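Local coordinates for glucanase (Clostridium thermocellum, PDB 5GXX), which probably hydrolyses beta-glucan chains such as cellulose as a family 9 endoglucanase that also carries a cellulose-binding domain and two calcium sites, at residues F331-S334 with Q335-A339; G341-P344 with D345-Y349; A557-Q560 with G561-F564. The protein carries 1 engineered substitution. All coordinates share one frame; numbering follows the deposited sequence.

Contact 1 (F331-S334 with Q335-A339)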
# COMPACT_ATOMS: atom_id res chain seq x y z
N PHE A 331 10.91 -52.22 28.76
CA PHE A 331 10.73 -50.76 28.73
C PHE A 331 11.14 -50.17 27.39
O PHE A 331 10.37 -49.41 26.77
CB PHE A 331 11.51 -50.08 29.86
CG PHE A 331 11.75 -48.61 29.61
CD1 PHE A 331 10.72 -47.69 29.76
CD2 PHE A 331 13.01 -48.17 29.18
CE1 PHE A 331 10.93 -46.36 29.46
CE2 PHE A 331 13.21 -46.83 28.87
CZ PHE A 331 12.18 -45.92 29.05
N ALA A 332 12.35 -50.48 26.94
CA ALA A 332 12.87 -49.89 25.71
C ALA A 332 11.98 -50.24 24.51
O ALA A 332 11.58 -49.35 23.76
CB ALA A 332 14.31 -50.38 25.51
N LYS A 333 11.66 -51.52 24.35
CA LYS A 333 10.88 -51.93 23.18
C LYS A 333 9.49 -51.31 23.25
O LYS A 333 8.94 -50.94 22.21
CB LYS A 333 10.82 -53.47 23.05
CG LYS A 333 10.07 -53.94 21.80
CD LYS A 333 10.19 -55.45 21.61
CE LYS A 333 9.74 -55.85 20.22
NZ LYS A 333 8.24 -55.81 20.10
N SER A 334 8.95 -51.16 24.46
CA SER A 334 7.62 -50.58 24.59
C SER A 334 7.59 -49.14 24.10
O SER A 334 6.60 -48.68 23.54
CB SER A 334 7.09 -50.68 26.02
OG SER A 334 7.67 -49.71 26.87
N GLN A 335 8.69 -48.42 24.32
CA GLN A 335 8.71 -47.02 23.88
C GLN A 335 8.89 -46.87 22.38
O GLN A 335 8.23 -46.05 21.74
CB GLN A 335 9.80 -46.22 24.61
CG GLN A 335 9.63 -46.25 26.13
CD GLN A 335 8.27 -45.78 26.58
OE1 GLN A 335 7.94 -44.59 26.48
NE2 GLN A 335 7.47 -46.70 27.09
N ILE A 336 9.77 -47.69 21.80
CA ILE A 336 9.89 -47.67 20.35
C ILE A 336 8.58 -48.09 19.69
O ILE A 336 8.12 -47.45 18.74
CB ILE A 336 11.08 -48.56 19.88
CG1 ILE A 336 12.41 -48.11 20.49
CG2 ILE A 336 11.10 -48.63 18.34
CD1 ILE A 336 12.74 -46.63 20.30
N ASP A 337 7.97 -49.15 20.22
CA ASP A 337 6.73 -49.64 19.59
C ASP A 337 5.61 -48.62 19.69
O ASP A 337 4.82 -48.47 18.76
CB ASP A 337 6.27 -51.00 20.15
CG ASP A 337 7.20 -52.15 19.74
OD1 ASP A 337 8.08 -51.95 18.88
OD2 ASP A 337 7.05 -53.25 20.33
N TYR A 338 5.57 -47.87 20.80
CA TYR A 338 4.59 -46.78 20.90
C TYR A 338 4.78 -45.79 19.76
O TYR A 338 3.83 -45.43 19.08
CB TYR A 338 4.69 -46.06 22.26
CG TYR A 338 3.61 -45.03 22.48
CD1 TYR A 338 3.59 -43.85 21.74
CD2 TYR A 338 2.58 -45.24 23.39
CE1 TYR A 338 2.60 -42.90 21.92
CE2 TYR A 338 1.59 -44.29 23.58
CZ TYR A 338 1.62 -43.10 22.86
OH TYR A 338 0.64 -42.14 22.97
N ALA A 339 6.02 -45.39 19.52
CA ALA A 339 6.31 -44.45 18.42
C ALA A 339 5.92 -44.97 17.03
O ALA A 339 5.58 -44.18 16.14
CB ALA A 339 7.80 -44.10 18.45
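K333 and D337, one helical turn apart, form a salt bridge in which K333 NZ lies 2.8 Å from D337 OD2. The ammonium comes in on the syn lone pair of that oxygen, on the side of OD1. The lysine runs nearly straight along its chain and bends only at its last torsion (chi4 -76°), which turns NZ towards the carboxylate. S4 OG is a further partner of NZ, while D337 OD1 bonds to Y7 OH; the carboxylate thus spans a lysine and a tyrosine, which would probably favour its ionised form.

On another side of the helix the polar side chains form a relay. Q335 NE2 donates to S334 OG at 3.0 Å, with the hydroxyl close to the amide plane, and S334 OG in turn donates to F331 O at 2.7 Å. The serine reaches back one turn because OG sits between its backbone N and carbonyl carbon (chi1 77°). Beyond the helix, G292 O also takes up Q335 NE2 and A294 N donates to OE1, so both ends of the amide are held.

F331 O is a double acceptor: Q335 N also bonds to it at 3.1 Å, arriving from the same face of the carbonyl as S334 OG. I336 N to A332 O, D337 N to K333 O and Y338 N to S334 O continue the helical pattern.

Apolar contact is made by Q335 CG, 3.6 Å from F331 CE1 at an oblique approach to the ring; the Q335 amide lies almost parallel to that ring, planes 6° apart.

These turns belong to helix 322-340, packed against helix 301-318, which meets F331, A332, Q335 and I336, and against helix 412-429, whose A421, L422 and L425 receive I336, consistent with the family 9 (alpha/alpha)6 barrel.

Contact 2 (G341-P344 with D345-Y349)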
# COMPACT_ATOMS: atom_id res chain seq x y z
N GLY A 341 3.46 -47.29 16.41
CA GLY A 341 2.02 -47.51 16.29
C GLY A 341 1.33 -48.26 17.41
O GLY A 341 0.12 -48.47 17.33
N SER A 342 2.07 -48.66 18.44
CA SER A 342 1.48 -49.34 19.60
C SER A 342 0.96 -48.34 20.62
O SER A 342 1.56 -48.14 21.68
CB SER A 342 2.46 -50.31 20.25
OG SER A 342 2.82 -51.31 19.31
N ASN A 343 -0.17 -47.73 20.27
CA ASN A 343 -0.70 -46.62 21.05
C ASN A 343 -2.21 -46.57 20.85
O ASN A 343 -2.74 -47.39 20.09
CB ASN A 343 0.04 -45.33 20.64
CG ASN A 343 -0.09 -45.03 19.17
OD1 ASN A 343 -1.21 -44.93 18.64
ND2 ASN A 343 1.03 -44.85 18.48
N PRO A 344 -2.92 -45.67 21.55
CA PRO A 344 -4.38 -45.79 21.52
C PRO A 344 -4.97 -45.50 20.15
O PRO A 344 -6.11 -45.91 19.93
CB PRO A 344 -4.82 -44.71 22.50
CG PRO A 344 -3.74 -44.78 23.54
CD PRO A 344 -2.48 -44.86 22.70
N ASP A 345 -4.23 -44.82 19.28
CA ASP A 345 -4.70 -44.53 17.92
C ASP A 345 -4.19 -45.52 16.87
O ASP A 345 -4.54 -45.41 15.67
CB ASP A 345 -4.38 -43.09 17.54
CG ASP A 345 -5.29 -42.09 18.24
OD1 ASP A 345 -6.50 -42.39 18.39
OD2 ASP A 345 -4.80 -41.00 18.62
N ASN A 346 -3.39 -46.48 17.32
CA ASN A 346 -2.77 -47.47 16.45
C ASN A 346 -2.01 -46.84 15.29
O ASN A 346 -1.99 -47.36 14.17
CB ASN A 346 -3.83 -48.44 15.90
CG ASN A 346 -3.42 -49.87 16.11
OD1 ASN A 346 -2.61 -50.41 15.36
ND2 ASN A 346 -3.93 -50.48 17.17
N ARG A 347 -1.34 -45.72 15.55
CA ARG A 347 -0.79 -44.92 14.46
C ARG A 347 0.68 -44.62 14.64
O ARG A 347 1.14 -44.40 15.76
CB ARG A 347 -1.57 -43.63 14.23
CG ARG A 347 -1.58 -42.60 15.34
CD ARG A 347 -0.46 -41.55 15.19
NE ARG A 347 -0.55 -40.87 13.89
CZ ARG A 347 -1.48 -39.97 13.57
NH1 ARG A 347 -2.40 -39.56 14.44
NH2 ARG A 347 -1.48 -39.45 12.35
N SER A 348 1.41 -44.64 13.54
CA SER A 348 2.80 -44.24 13.55
C SER A 348 2.94 -42.75 13.80
O SER A 348 2.14 -41.95 13.33
CB SER A 348 3.40 -44.60 12.19
OG SER A 348 4.69 -44.03 12.09
N TYR A 349 3.97 -42.42 14.59
CA TYR A 349 4.46 -41.05 14.80
C TYR A 349 5.73 -40.75 14.00
O TYR A 349 6.41 -39.75 14.26
CB TYR A 349 4.69 -40.83 16.30
CG TYR A 349 3.37 -40.64 17.03
CD1 TYR A 349 2.68 -39.44 16.91
CD2 TYR A 349 2.80 -41.64 17.82
CE1 TYR A 349 1.46 -39.24 17.56
CE2 TYR A 349 1.56 -41.45 18.48
CZ TYR A 349 0.90 -40.23 18.34
OH TYR A 349 -0.31 -39.98 18.95
O HOH W 1 0.11 -50.97 15.76
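N343 grips the backbone of R347 at two points. Its ND2 donates to R347 O at 2.8 Å, along a nearly straight N-H (172°) and with the oxygen in the amide plane. Its OD1 accepts R347 N at 3.2 Å, the donor tilted from the carboxamide plane, and a weak bond from D345 N falls on the same oxygen. The amide can turn into the loop because CG stands between the backbone N and the carbonyl carbon of N343 (chi1 58°).

Alongside these side-chain bonds, N346 N reaches N343 O at 3.0 Å, from well above the carbonyl plane, and closes a type I turn. Two CA-H...O contacts also cross the loop: N346 CA lies 3.2 Å from G341 O, and G341 CA 3.3 Å from R347 O.

Farther out, Y349 CE2 comes within 3.4 Å of N343 ND2, obliquely, while R347 CD lies over one face of the tyrosine ring, displaced toward its rim. Y398 meets that ring edge-to-face. Y338 O is a second acceptor for N343 ND2, so the asparagine amide ties the loop to the preceding helix as well.

G341 adopts positive phi as the chain leaves helix 322-340. The arrangement is that of a Schellman motif ending a helix, followed by a type I beta turn from N343 to N346 whose first side chain braces the returning limb of the loop.

Contact 3 (A557-Q560 with G561-F564); sequences AAPQ and GTKF
P559 O is held by two donors of T562. The hydroxyl makes the shorter bond: T562 OG1 donates to P559 O at 2.7 Å and lies in the carbonyl plane. T562 N bonds to the same oxygen at 3.1 Å, but stands above that plane. The hydroxyl reaches the same oxygen as the amide because OG1 sits between the backbone N and the carbonyl carbon of T562 (chi1 64°).

The backbone bond closes a type II beta turn from P559 to T562, with Q560 and G561 at its corners. G561 occupies the third position with positive phi (99°), where a side chain would run into Q560 O. T562 CG2 rests 3.9 Å from P559 CB, a light apolar touch.

A558 directs its methyl group toward T562 and F564. CB meets T562 OG1 at 3.5 Å and the outer end of the F564 ring at CZ, 3.6 Å away, in an oblique approach. The ring of F564 also meets that of Y497, with planes at about 35°, and its side chain is about 8 Å from the calcium ion bound by D488, E491, D566, N569 and D570.

The turn follows strand 549-557. A557 is backbone-bonded to K503 of strand 503-506, and A558 to H459, between strands 447-456 and 460-469, whose ND1 also bonds to A558 O; this setting is consistent with a cellulose-binding beta-sandwich.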
# COMPACT_ATOMS: atom_id res chain seq x y z
N ALA A 557 -2.56 -3.30 -29.38
CA ALA A 557 -3.66 -2.47 -29.88
C ALA A 557 -3.52 -2.14 -31.36
O ALA A 557 -2.46 -1.70 -31.81
CB ALA A 557 -3.78 -1.17 -29.08
N ALA A 558 -4.59 -2.37 -32.10
CA ALA A 558 -4.78 -1.77 -33.42
C ALA A 558 -5.20 -0.32 -33.22
O ALA A 558 -5.57 0.06 -32.10
CB ALA A 558 -5.85 -2.53 -34.17
N PRO A 559 -5.14 0.51 -34.28
CA PRO A 559 -5.48 1.92 -34.12
C PRO A 559 -6.88 2.15 -33.56
O PRO A 559 -7.80 1.40 -33.89
CB PRO A 559 -5.32 2.47 -35.54
CG PRO A 559 -4.28 1.59 -36.14
CD PRO A 559 -4.59 0.23 -35.61
N GLN A 560 -7.02 3.15 -32.69
CA GLN A 560 -8.34 3.52 -32.19
C GLN A 560 -9.25 3.85 -33.37
O GLN A 560 -8.83 4.54 -34.31
CB GLN A 560 -8.21 4.72 -31.26
CG GLN A 560 -9.48 5.11 -30.54
CD GLN A 560 -9.45 6.56 -30.14
OE1 GLN A 560 -8.41 7.08 -29.75
NE2 GLN A 560 -10.59 7.24 -30.26
N GLY A 561 -10.47 3.34 -33.32
CA GLY A 561 -11.45 3.54 -34.39
C GLY A 561 -11.56 2.38 -35.36
O GLY A 561 -12.56 2.26 -36.06
N THR A 562 -10.55 1.51 -35.40
CA THR A 562 -10.62 0.32 -36.24
C THR A 562 -11.51 -0.77 -35.62
O THR A 562 -11.73 -0.78 -34.41
CB THR A 562 -9.24 -0.25 -36.60
OG1 THR A 562 -8.57 -0.69 -35.41
CG2 THR A 562 -8.40 0.80 -37.31
N LYS A 563 -12.02 -1.66 -36.47
CA LYS A 563 -13.04 -2.62 -36.07
C LYS A 563 -12.67 -4.06 -36.43
O LYS A 563 -13.52 -4.95 -36.40
CB LYS A 563 -14.40 -2.27 -36.68
CG LYS A 563 -14.85 -0.82 -36.50
CD LYS A 563 -15.31 -0.52 -35.09
CE LYS A 563 -15.75 0.93 -34.99
NZ LYS A 563 -16.23 1.23 -33.62
N PHE A 564 -11.40 -4.31 -36.74
CA PHE A 564 -10.96 -5.62 -37.20
C PHE A 564 -10.35 -6.54 -36.14
O PHE A 564 -10.37 -7.75 -36.33
CB PHE A 564 -10.00 -5.52 -38.40
CG PHE A 564 -8.72 -4.79 -38.11
CD1 PHE A 564 -7.68 -5.41 -37.43
CD2 PHE A 564 -8.56 -3.48 -38.52
CE1 PHE A 564 -6.50 -4.73 -37.17
CE2 PHE A 564 -7.38 -2.79 -38.28
CZ PHE A 564 -6.35 -3.42 -37.60

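In the fold
Contacts 1 and 2 belong together: helix 322-340 holds contact 1 in the buried part of the family 9 region, and contact 2 is the partly buried loop into which that helix runs. Their centres are 11 Å apart, and probable backbone bonds join D337 O to S342 N and A339 O to Y349 N. Contact 3 lies remote, its nearest atoms about 55 Å from contact 2, at the surface of the beta-rich part of the chain. Chemistry follows place: contact 1 combines a salt bridge and a side-chain relay with regular helical bonds, contact 2 relies on an asparagine amide, and contact 3 on a threonine hydroxyl and a glycine corner.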